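Local coordinates for protein discoidin-2 (Dictyostelium discoideum, PDB 2VM9) that binds galactose and N-acetylgalactosamine-containing carbohydrates as a homotrimeric, calcium-containing lectin and may take part in spore coat formation, at residues F235-W238 with G239-V243; Q79-G82 with D83-Q86; V103-N106 with N107-I111. All coordinates share one frame; numbering follows the deposited sequence.

Interaction 1. Residues F235-W238 with G239-V243; sequences FITW and GNNAV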
ATOM      1  N   PHE A 235     -11.065 -29.974 -15.711  1.00  6.70           N
ATOM      2  CA  PHE A 235     -10.794 -31.183 -14.932  1.00  6.33           C
ATOM      3  C   PHE A 235     -10.477 -32.250 -15.956  1.00  6.56           C
ATOM      4  O   PHE A 235     -11.185 -32.376 -16.960  1.00  6.84           O
ATOM      5  CB  PHE A 235     -12.015 -31.591 -14.120  1.00  6.33           C
ATOM      6  CG  PHE A 235     -12.345 -30.630 -13.005  1.00  5.46           C
ATOM      7  CD1 PHE A 235     -11.909 -30.890 -11.716  1.00  5.88           C
ATOM      8  CD2 PHE A 235     -13.113 -29.486 -13.250  1.00  7.81           C
ATOM      9  CE1 PHE A 235     -12.222 -30.028 -10.669  1.00  6.47           C
ATOM     10  CE2 PHE A 235     -13.413 -28.590 -12.211  1.00  8.00           C
ATOM     11  CZ  PHE A 235     -12.972 -28.865 -10.907  1.00  8.38           C
ATOM     12  N   ILE A 236      -9.440 -33.033 -15.692  1.00  6.90           N
ATOM     13  CA  ILE A 236      -8.925 -33.935 -16.707  1.00  6.57           C
ATOM     14  C   ILE A 236      -8.672 -35.312 -16.100  1.00  6.95           C
ATOM     15  O   ILE A 236      -8.113 -35.408 -14.999  1.00  7.20           O
ATOM     16  CB  ILE A 236      -7.576 -33.374 -17.223  1.00  6.84           C
ATOM     17  CG1 ILE A 236      -7.757 -31.941 -17.756  1.00  6.95           C
ATOM     18  CG2 ILE A 236      -6.936 -34.333 -18.233  1.00  8.48           C
ATOM     19  CD1 ILE A 236      -6.449 -31.209 -17.953  1.00 12.05           C
ATOM     20  N   THR A 237      -9.077 -36.361 -16.815  1.00  5.80           N
ATOM     21  CA  THR A 237      -8.544 -37.683 -16.541  1.00  5.39           C
ATOM     22  C   THR A 237      -8.218 -38.360 -17.876  1.00  5.98           C
ATOM     23  O   THR A 237      -8.524 -37.838 -18.940  1.00  6.35           O
ATOM     24  CB  THR A 237      -9.511 -38.530 -15.633  1.00  5.15           C
ATOM     25  OG1 THR A 237      -8.809 -39.682 -15.145  1.00  5.01           O
ATOM     26  CG2 THR A 237     -10.777 -38.970 -16.398  1.00  5.12           C
ATOM     27  N   TRP A 238      -7.582 -39.521 -17.813  1.00  5.41           N
ATOM     28  CA  TRP A 238      -7.201 -40.221 -19.035  1.00  6.20           C
ATOM     29  C   TRP A 238      -6.999 -41.675 -18.659  1.00  6.44           C
ATOM     30  O   TRP A 238      -7.453 -42.107 -17.577  1.00  5.71           O
ATOM     31  CB  TRP A 238      -6.006 -39.546 -19.755  1.00  6.13           C
ATOM     32  CG  TRP A 238      -4.691 -39.505 -18.977  1.00  6.54           C
ATOM     33  CD1 TRP A 238      -3.589 -40.264 -19.216  1.00  7.05           C
ATOM     34  CD2 TRP A 238      -4.359 -38.651 -17.863  1.00  6.44           C
ATOM     35  NE1 TRP A 238      -2.581 -39.947 -18.329  1.00  5.90           N
ATOM     36  CE2 TRP A 238      -3.030 -38.960 -17.484  1.00  7.42           C
ATOM     37  CE3 TRP A 238      -5.053 -37.657 -17.151  1.00  6.36           C
ATOM     38  CZ2 TRP A 238      -2.389 -38.332 -16.404  1.00  6.78           C
ATOM     39  CZ3 TRP A 238      -4.416 -37.012 -16.088  1.00  7.48           C
ATOM     40  CH2 TRP A 238      -3.086 -37.362 -15.716  1.00  6.58           C
ATOM     41  N   GLY A 239      -6.405 -42.469 -19.546  1.00  6.63           N
ATOM     42  CA  GLY A 239      -6.545 -43.925 -19.386  1.00  6.24           C
ATOM     43  C   GLY A 239      -8.015 -44.267 -19.160  1.00  6.54           C
ATOM     44  O   GLY A 239      -8.901 -43.625 -19.737  1.00  7.54           O
ATOM     45  N   ASN A 240      -8.292 -45.262 -18.319  1.00  5.78           N
ATOM     46  CA  ASN A 240      -9.669 -45.640 -18.000  1.00  6.71           C
ATOM     47  C   ASN A 240     -10.173 -45.231 -16.601  1.00  6.38           C
ATOM     48  O   ASN A 240     -11.177 -45.749 -16.115  1.00  6.15           O
ATOM     49  CB  ASN A 240      -9.886 -47.144 -18.241  1.00  6.16           C
ATOM     50  CG  ASN A 240      -9.720 -47.519 -19.698  1.00 11.61           C
ATOM     51  OD1 ASN A 240     -10.002 -46.732 -20.584  1.00 11.62           O
ATOM     52  ND2 ASN A 240      -9.217 -48.716 -19.944  1.00 15.88           N
ATOM     53  N   ASN A 241      -9.529 -44.239 -15.986  1.00  6.07           N
ATOM     54  CA  ASN A 241      -9.943 -43.836 -14.651  1.00  6.06           C
ATOM     55  C   ASN A 241     -11.349 -43.298 -14.622  1.00  6.30           C
ATOM     56  O   ASN A 241     -11.707 -42.473 -15.455  1.00  7.48           O
ATOM     57  CB  ASN A 241      -9.017 -42.754 -14.107  1.00  5.46           C
ATOM     58  CG  ASN A 241      -7.636 -43.287 -13.816  1.00  5.58           C
ATOM     59  OD1 ASN A 241      -6.829 -43.463 -14.723  1.00  5.42           O
ATOM     60  ND2 ASN A 241      -7.357 -43.518 -12.542  1.00  6.52           N
ATOM     61  N   ALA A 242     -12.111 -43.750 -13.637  1.00  5.92           N
ATOM     62  CA  ALA A 242     -13.448 -43.218 -13.356  1.00  6.56           C
ATOM     63  C   ALA A 242     -13.267 -42.220 -12.214  1.00  6.22           C
ATOM     64  O   ALA A 242     -12.993 -42.605 -11.068  1.00  5.64           O
ATOM     65  CB  ALA A 242     -14.381 -44.357 -12.946  1.00  6.96           C
ATOM     66  N   VAL A 243     -13.406 -40.933 -12.522  1.00  5.39           N
ATOM     67  CA  VAL A 243     -13.273 -39.893 -11.485  1.00  5.93           C
ATOM     68  C   VAL A 243     -14.675 -39.457 -11.065  1.00  6.20           C
ATOM     69  O   VAL A 243     -15.449 -38.996 -11.901  1.00  6.00           O
ATOM     70  CB  VAL A 243     -12.480 -38.673 -12.004  1.00  6.28           C
ATOM     71  CG1 VAL A 243     -12.518 -37.512 -10.977  1.00  6.66           C
ATOM     72  CG2 VAL A 243     -11.033 -39.082 -12.363  1.00  6.02           C
TER

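Interaction 2. Residues Q79-G82 with D83-Q86; sequences QGRG and DHDQ. With MPD ((4S)-2-methyl-2,4-pentanediol), chain C; PO4 (phosphate ion), chain G.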
ATOM      1  N   GLN A  79      22.270  19.329   0.562  1.00  4.69           N
ATOM      2  CA  GLN A  79      22.798  20.488  -0.084  1.00  5.30           C
ATOM      3  C   GLN A  79      22.485  21.644   0.859  1.00  4.53           C
ATOM      4  O   GLN A  79      21.560  21.584   1.686  1.00  4.67           O
ATOM      5  CB  GLN A  79      22.056  20.598  -1.412  1.00  6.01           C
ATOM      6  CG  GLN A  79      22.515  21.577  -2.395  1.00  8.95           C
ATOM      7  CD  GLN A  79      21.670  21.440  -3.661  1.00  9.33           C
ATOM      8  OE1 GLN A  79      20.460  21.181  -3.578  1.00  8.40           O
ATOM      9  NE2 GLN A  79      22.287  21.614  -4.823  1.00 10.08           N
ATOM     10  N   GLY A  80      23.254  22.711   0.747  1.00  5.13           N
ATOM     11  CA  GLY A  80      22.929  23.893   1.509  1.00  3.92           C
ATOM     12  C   GLY A  80      21.812  24.705   0.845  1.00  4.61           C
ATOM     13  O   GLY A  80      21.084  24.239  -0.062  1.00  5.06           O
ATOM     14  N   ARG A  81      21.681  25.918   1.337  1.00  3.95           N
ATOM     15  CA  ARG A  81      20.652  26.845   0.863  1.00  4.01           C
ATOM     16  C   ARG A  81      21.095  27.547  -0.408  1.00  5.14           C
ATOM     17  O   ARG A  81      22.222  28.064  -0.477  1.00  5.28           O
ATOM     18  CB  ARG A  81      20.353  27.875   1.966  1.00  4.22           C
ATOM     19  CG  ARG A  81      19.387  28.955   1.539  1.00  3.73           C
ATOM     20  CD  ARG A  81      18.896  29.795   2.733  1.00  3.67           C
ATOM     21  NE  ARG A  81      18.072  30.874   2.212  1.00  3.41           N
ATOM     22  CZ  ARG A  81      17.463  31.794   2.942  1.00  5.38           C
ATOM     23  NH1 ARG A  81      17.561  31.765   4.275  1.00  6.18           N
ATOM     24  NH2 ARG A  81      16.736  32.738   2.327  1.00  3.91           N
ATOM     25  N   GLY A  82      20.213  27.616  -1.406  1.00  5.09           N
ATOM     26  CA  GLY A  82      20.627  28.194  -2.703  1.00  5.73           C
ATOM     27  C   GLY A  82      20.901  29.697  -2.727  1.00  6.71           C
ATOM     28  O   GLY A  82      21.792  30.148  -3.461  1.00  7.00           O
ATOM     29  N   ASP A  83      20.186  30.472  -1.911  1.00  6.92           N
ATOM     30  CA  ASP A  83      20.141  31.929  -2.043  1.00  6.55           C
ATOM     31  C   ASP A  83      20.827  32.712  -0.905  1.00  7.31           C
ATOM     32  O   ASP A  83      20.850  33.954  -0.927  1.00  8.11           O
ATOM     33  CB  ASP A  83      18.688  32.400  -2.189  1.00  7.14           C
ATOM     34  CG  ASP A  83      17.819  32.030  -0.998  1.00  6.66           C
ATOM     35  OD1 ASP A  83      17.795  30.842  -0.599  1.00  6.11           O
ATOM     36  OD2 ASP A  83      17.165  32.932  -0.467  1.00  6.27           O
ATOM     37  N   HIS A  84      21.369  32.003   0.084  1.00  7.41           N
ATOM     38  CA  HIS A  84      22.139  32.646   1.185  1.00  7.76           C
ATOM     39  C   HIS A  84      23.153  31.655   1.738  1.00  6.87           C
ATOM     40  O   HIS A  84      23.007  30.465   1.529  1.00  5.83           O
ATOM     41  CB  HIS A  84      21.239  33.167   2.297  1.00  8.72           C
ATOM     42  CG  HIS A  84      20.570  34.447   1.936  1.00 12.63           C
ATOM     43  ND1 HIS A  84      21.288  35.581   1.602  1.00 18.19           N
ATOM     44  CD2 HIS A  84      19.263  34.764   1.772  1.00 16.71           C
ATOM     45  CE1 HIS A  84      20.443  36.552   1.287  1.00 21.06           C
ATOM     46  NE2 HIS A  84      19.211  36.078   1.372  1.00 18.50           N
ATOM     47  N   ASP A  85      24.165  32.163   2.438  1.00  6.33           N
ATOM     48  CA  ASP A  85      25.275  31.333   2.907  1.00  6.31           C
ATOM     49  C   ASP A  85      24.896  30.590   4.187  1.00  5.89           C
ATOM     50  O   ASP A  85      25.387  30.907   5.275  1.00  4.59           O
ATOM     51  CB  ASP A  85      26.511  32.208   3.163  1.00  7.59           C
ATOM     52  CG  ASP A  85      27.130  32.742   1.887  1.00 10.14           C
ATOM     53  OD1 ASP A  85      26.828  32.253   0.774  1.00  8.73           O
ATOM     54  OD2 ASP A  85      27.986  33.622   2.011  1.00 10.55           O
ATOM     55  N   GLN A  86      24.010  29.607   4.043  1.00  5.26           N
ATOM     56  CA  GLN A  86      23.568  28.789   5.178  1.00  4.71           C
ATOM     57  C   GLN A  86      23.575  27.365   4.707  1.00  5.06           C
ATOM     58  O   GLN A  86      23.153  27.084   3.571  1.00  5.53           O
ATOM     59  CB  GLN A  86      22.136  29.146   5.578  1.00  4.65           C
ATOM     60  CG  GLN A  86      21.997  30.580   6.036  1.00  4.40           C
ATOM     61  CD  GLN A  86      20.552  31.049   6.092  1.00  5.86           C
ATOM     62  OE1 GLN A  86      19.603  30.311   5.768  1.00  6.27           O
ATOM     63  NE2 GLN A  86      20.384  32.294   6.512  1.00  6.79           N
TER
HETATM   64  C1  MPD C 502      18.001  35.619  10.568  1.00 11.72           C
HETATM   65  C2  MPD C 502      17.693  35.286   9.110  1.00 11.95           C
HETATM   66  O2  MPD C 502      18.896  35.570   8.328  1.00 10.66           O
HETATM   67  CM  MPD C 502      16.521  36.120   8.581  1.00 12.86           C
HETATM   68  C3  MPD C 502      17.414  33.785   9.056  1.00 10.31           C
HETATM   69  C4  MPD C 502      16.908  33.258   7.712  1.00  7.39           C
HETATM   70  O4  MPD C 502      17.849  33.514   6.685  1.00  7.76           O
HETATM   71  C5  MPD C 502      16.660  31.762   7.837  1.00  6.94           C
HETATM   72  P   PO4 G 507      15.648  35.432   4.471  0.60 11.32           P
HETATM   73  O1  PO4 G 507      16.724  36.083   5.324  0.60 17.08           O
HETATM   74  O2  PO4 G 507      15.702  34.013   4.598  0.60  6.91           O
HETATM   75  O3  PO4 G 507      15.892  35.860   3.039  0.60 18.20           O
HETATM   76  O4  PO4 G 507      14.311  36.013   4.863  0.60 18.75           O

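Interaction 3. Residues V103-N106 with N107-I111; sequences VEYN and NGEII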
ATOM      1  N   VAL A 103      14.977   4.078  15.597  1.00 13.72           N
ATOM      2  CA  VAL A 103      16.365   3.767  15.843  1.00 14.93           C
ATOM      3  C   VAL A 103      17.250   4.802  15.194  1.00 14.95           C
ATOM      4  O   VAL A 103      16.857   5.457  14.240  1.00 12.76           O
ATOM      5  CB  VAL A 103      16.756   2.354  15.379  1.00 16.16           C
ATOM      6  CG1 VAL A 103      15.903   1.301  16.102  1.00 17.08           C
ATOM      7  CG2 VAL A 103      16.629   2.212  13.901  1.00 16.12           C
ATOM      8  N   GLU A 104      18.450   4.945  15.744  1.00 15.31           N
ATOM      9  CA  GLU A 104      19.464   5.827  15.202  0.50 15.39           C
ATOM     10  C   GLU A 104      20.249   5.090  14.125  1.00 15.02           C
ATOM     11  O   GLU A 104      20.628   3.927  14.321  1.00 15.37           O
ATOM     12  CB  GLU A 104      20.401   6.296  16.323  0.50 16.03           C
ATOM     13  CG  GLU A 104      19.795   7.388  17.226  0.50 18.59           C
ATOM     14  CD  GLU A 104      20.855   8.249  17.902  0.50 20.22           C
ATOM     15  OE1 GLU A 104      21.748   7.691  18.562  0.50 22.02           O
ATOM     16  OE2 GLU A 104      20.789   9.486  17.777  0.50 23.19           O
ATOM     17  N   TYR A 105      20.480   5.736  12.990  1.00 12.71           N
ATOM     18  CA  TYR A 105      21.268   5.126  11.942  1.00 12.42           C
ATOM     19  C   TYR A 105      22.730   4.937  12.402  1.00 12.74           C
ATOM     20  O   TYR A 105      23.348   5.861  12.909  1.00 11.33           O
ATOM     21  CB  TYR A 105      21.233   5.992  10.705  1.00 11.99           C
ATOM     22  CG  TYR A 105      22.240   5.599   9.659  1.00 13.05           C
ATOM     23  CD1 TYR A 105      22.069   4.432   8.905  1.00 14.09           C
ATOM     24  CD2 TYR A 105      23.370   6.400   9.420  1.00 13.59           C
ATOM     25  CE1 TYR A 105      23.003   4.063   7.932  1.00 16.09           C
ATOM     26  CE2 TYR A 105      24.300   6.053   8.436  1.00 16.18           C
ATOM     27  CZ  TYR A 105      24.115   4.875   7.712  1.00 15.23           C
ATOM     28  OH  TYR A 105      25.033   4.536   6.743  1.00 17.20           O
ATOM     29  N   ASN A 106      23.256   3.728  12.228  1.00 14.36           N
ATOM     30  CA  ASN A 106      24.666   3.448  12.531  1.00 15.62           C
ATOM     31  C   ASN A 106      25.094   3.931  13.911  1.00 16.37           C
ATOM     32  O   ASN A 106      26.102   4.646  14.056  1.00 16.51           O
ATOM     33  CB  ASN A 106      25.564   4.063  11.461  1.00 16.85           C
ATOM     34  CG  ASN A 106      26.950   3.470  11.476  1.00 20.52           C
ATOM     35  OD1 ASN A 106      27.143   2.332  11.935  1.00 23.15           O
ATOM     36  ND2 ASN A 106      27.930   4.232  10.987  1.00 23.55           N
ATOM     37  N   ASN A 107      24.285   3.591  14.916  1.00 17.58           N
ATOM     38  CA  ASN A 107      24.592   3.926  16.310  0.50 18.34           C
ATOM     39  C   ASN A 107      24.737   5.420  16.612  1.00 18.30           C
ATOM     40  O   ASN A 107      25.485   5.812  17.523  1.00 18.93           O
ATOM     41  CB  ASN A 107      25.843   3.159  16.760  0.50 18.94           C
ATOM     42  CG  ASN A 107      25.579   1.683  16.914  0.50 20.38           C
ATOM     43  OD1 ASN A 107      26.253   0.855  16.302  0.50 22.92           O
ATOM     44  ND2 ASN A 107      24.570   1.344  17.725  0.50 23.26           N
ATOM     45  N   GLY A 108      24.027   6.248  15.854  1.00 16.80           N
ATOM     46  CA  GLY A 108      24.039   7.685  16.082  1.00 15.33           C
ATOM     47  C   GLY A 108      25.214   8.365  15.412  1.00 14.70           C
ATOM     48  O   GLY A 108      25.596   9.469  15.815  1.00 14.57           O
ATOM     49  N   GLU A 109      25.738   7.734  14.361  1.00 13.92           N
ATOM     50  CA  GLU A 109      26.857   8.274  13.586  1.00 14.84           C
ATOM     51  C   GLU A 109      26.567   9.702  13.186  1.00 13.14           C
ATOM     52  O   GLU A 109      25.492  10.002  12.663  1.00 12.52           O
ATOM     53  CB  GLU A 109      27.120   7.450  12.315  1.00 14.03           C
ATOM     54  CG  GLU A 109      28.240   8.047  11.427  1.00 16.79           C
ATOM     55  CD  GLU A 109      28.372   7.400  10.050  1.00 17.87           C
ATOM     56  OE1 GLU A 109      27.604   6.462   9.720  1.00 20.15           O
ATOM     57  OE2 GLU A 109      29.260   7.853   9.278  1.00 21.06           O
ATOM     58  N   ILE A 110      27.530  10.593  13.427  1.00 12.44           N
ATOM     59  CA  ILE A 110      27.388  11.963  12.929  1.00 12.78           C
ATOM     60  C   ILE A 110      27.947  11.973  11.507  1.00 12.41           C
ATOM     61  O   ILE A 110      29.133  11.697  11.302  1.00 13.43           O
ATOM     62  CB  ILE A 110      28.075  12.989  13.868  1.00 12.92           C
ATOM     63  CG1 ILE A 110      27.370  12.975  15.227  1.00 13.69           C
ATOM     64  CG2 ILE A 110      28.063  14.423  13.228  1.00 12.82           C
ATOM     65  CD1 ILE A 110      27.941  13.897  16.279  1.00 15.52           C
ATOM     66  N   ILE A 111      27.095  12.280  10.540  1.00 10.32           N
ATOM     67  CA  ILE A 111      27.462  12.280   9.124  1.00  9.49           C
ATOM     68  C   ILE A 111      27.980  13.646   8.729  1.00  9.23           C
ATOM     69  O   ILE A 111      27.349  14.667   9.017  1.00  7.99           O
ATOM     70  CB  ILE A 111      26.242  11.908   8.265  1.00  9.53           C
ATOM     71  CG1 ILE A 111      25.825  10.467   8.616  1.00 11.51           C
ATOM     72  CG2 ILE A 111      26.502  12.162   6.773  1.00  9.90           C
ATOM     73  CD1 ILE A 111      24.438  10.099   8.178  1.00 14.59           C
TER
HETATM   74  O   HOH W   1      22.191   1.827  14.842  1.00 28.36           O
HETATM   75  O   HOH W   2      23.022   8.730  12.385  1.00 10.15           O
HETATM   76  O   HOH W   3      27.233   5.877   6.662  1.00 34.49           O

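Interaction 1. Residues F235-W238 with G239-V243
Trp238 and Asn241 are the end residues of a type II' beta turn that reverses the chain where strand 230-237 stops. The closing bond is weak: Asn241 N reaches Trp238 O at 3.4 Å, although the N-H...O angle of 162° is nearly straight. Gly239 takes the second position of the turn with phi 48°, a positive value that by itself favours glycine. In Trp238 the bond to CB points away from 239-243, and CG lies between the backbone N and the carbonyl carbon (chi1 63°); together these put the indole against Arg218 of strand 216-224.

Thr237, the last residue of the strand, has its CB directed toward 239-243. Its OG1 rests on Asn241 CB at 3.2 Å and on Val243 CG2 at 3.6 Å, and the side chains of Thr237 and Val243 run past each other in opposite directions.

Asn241 OD1 lies 3.2 Å from Trp238 O; both are acceptors, so the closeness is no bond. Arg218 serves both segments instead, its NH1 hydrogen-bonded to Asn241 OD1 and its O to Thr237 OG1. Trp238 and Arg218 are carbohydrate-binding residues, and Trp238 packs on a third, Asp209, of a neighbouring subunit. This chemistry is consistent with Asn241 acting as a second-shell residue that probably helps position Arg218 in a sugar site at a subunit interface.

Interaction 2. Residues Q79-G82 with D83-Q86
Arg81 and Asp83 form a side-on salt bridge in which two nitrogens of the guanidinium each take one carboxylate oxygen. Arg81 NE meets Asp83 OD1 at 2.8 Å with an N-H...O angle of 174°, and Arg81 NH2 meets Asp83 OD2 at 2.8 Å. The match is not coplanar: the two planes stand 46° apart, OD1 being approached from above the carboxylate plane and OD2 on its syn side but tilted out of the plane. Glu50 N also bonds to OD1, giving the carboxylate a second hold.

Hydrogen bonds to Gln86 hold Arg81 at both ends. Its backbone N donates to Gln86 O, and its NH1 donates to the uncharged amide oxygen Gln86 OE1 at 2.9 Å, the donor lying above the amide carbonyl plane. Between these bonds the arginine is extended, CG anti to the backbone N (chi1 175°), and runs alongside Gln86 in the same direction. Ser146 OG is a further partner of Gln86 OE1.

The outer edge of the guanidinium faces bound solutes, probably from the crystallisation liquor. Phosphate O2 receives both Arg81 NH1 and, at 2.8 Å, Arg81 NH2, and His28 also binds this ion. The diol oxygen O4 of MPD takes a straight bond from Gln86 NE2 at 2.8 Å and a weak one from Arg81 NH1.

Packing adds His84, whose CD2 lies over one guanidinium face, displaced toward its rim, at 3.3 Å from Arg81 NH2; NH2 in turn sits at the edge of the imidazole, so the two flat groups are not stacked.

Arg81, Gly82 and Asp83 spell the RGD sequence predicted as a cell attachment site; here its two charged side chains are paired with each other, in a loop joining strands 70-79 and 87-96 of the F5/8 type C (discoidin) beta-sandwich, near the bound calcium.

Interaction 3. Residues V103-N106 with N107-I111
Asn106 ND2 donates to Glu109 OE1 at 2.6 Å, a short side-chain bond spanning the tight part of this contact; it approaches from above the carboxylate plane, with amide and carboxylate planes 80° apart. Beside it the backbone is closely wound: Gly108 N donates to Tyr105 O at 3.0 Å and Glu109 N to Asn106 O at 3.1 Å, while a weaker bond also runs from Glu109 N to Tyr105 O. Inward, Tyr105 CD2 touches Ile111 CD1 at 4.0 Å, the side chains crossing at about a right angle; the ring also packs edge-to-face with Phe125.

The solvent side is looser and wet. Glu104 and Asn107 are each modelled in two conformers, direct evidence of mobility. One water joins Glu104 O to Asn107 N, and another lies between Tyr105 OH and Glu109 OE1.

Asn106, Asn107 and Gly108 all have positive phi and psi, the last with phi 84°, where its backbone angles call for glycine. With the bonds to Tyr105 O and Asn106 O, this is a turn of left-handed helix interrupting strand 102-112, the outermost strand of its sheet within the chain, in the hairpin with strand 87-96 of the discoidin beta-sandwich.

Overall arrangement
Each contact is local, within one unbroken run of eight or nine residues, but they serve two separate parts of the elongated chain. Interactions 2 and 3 belong to the F5/8 type C beta-sandwich, with centres about 25 Å apart and nearest atoms about 10 Å apart, so they do not touch; strand 87-96 follows the loop of interaction 2 and pairs with the broken strand of interaction 3. Interaction 2 is close to the calcium ion, about 6 Å from the side chain of Asp83, whereas interaction 3 is remote from the annotated sites. Interaction 1 stands in the lectin-like region at the carbohydrate site, its centre about 77 Å from that of interaction 2 and 65 Å from that of interaction 3.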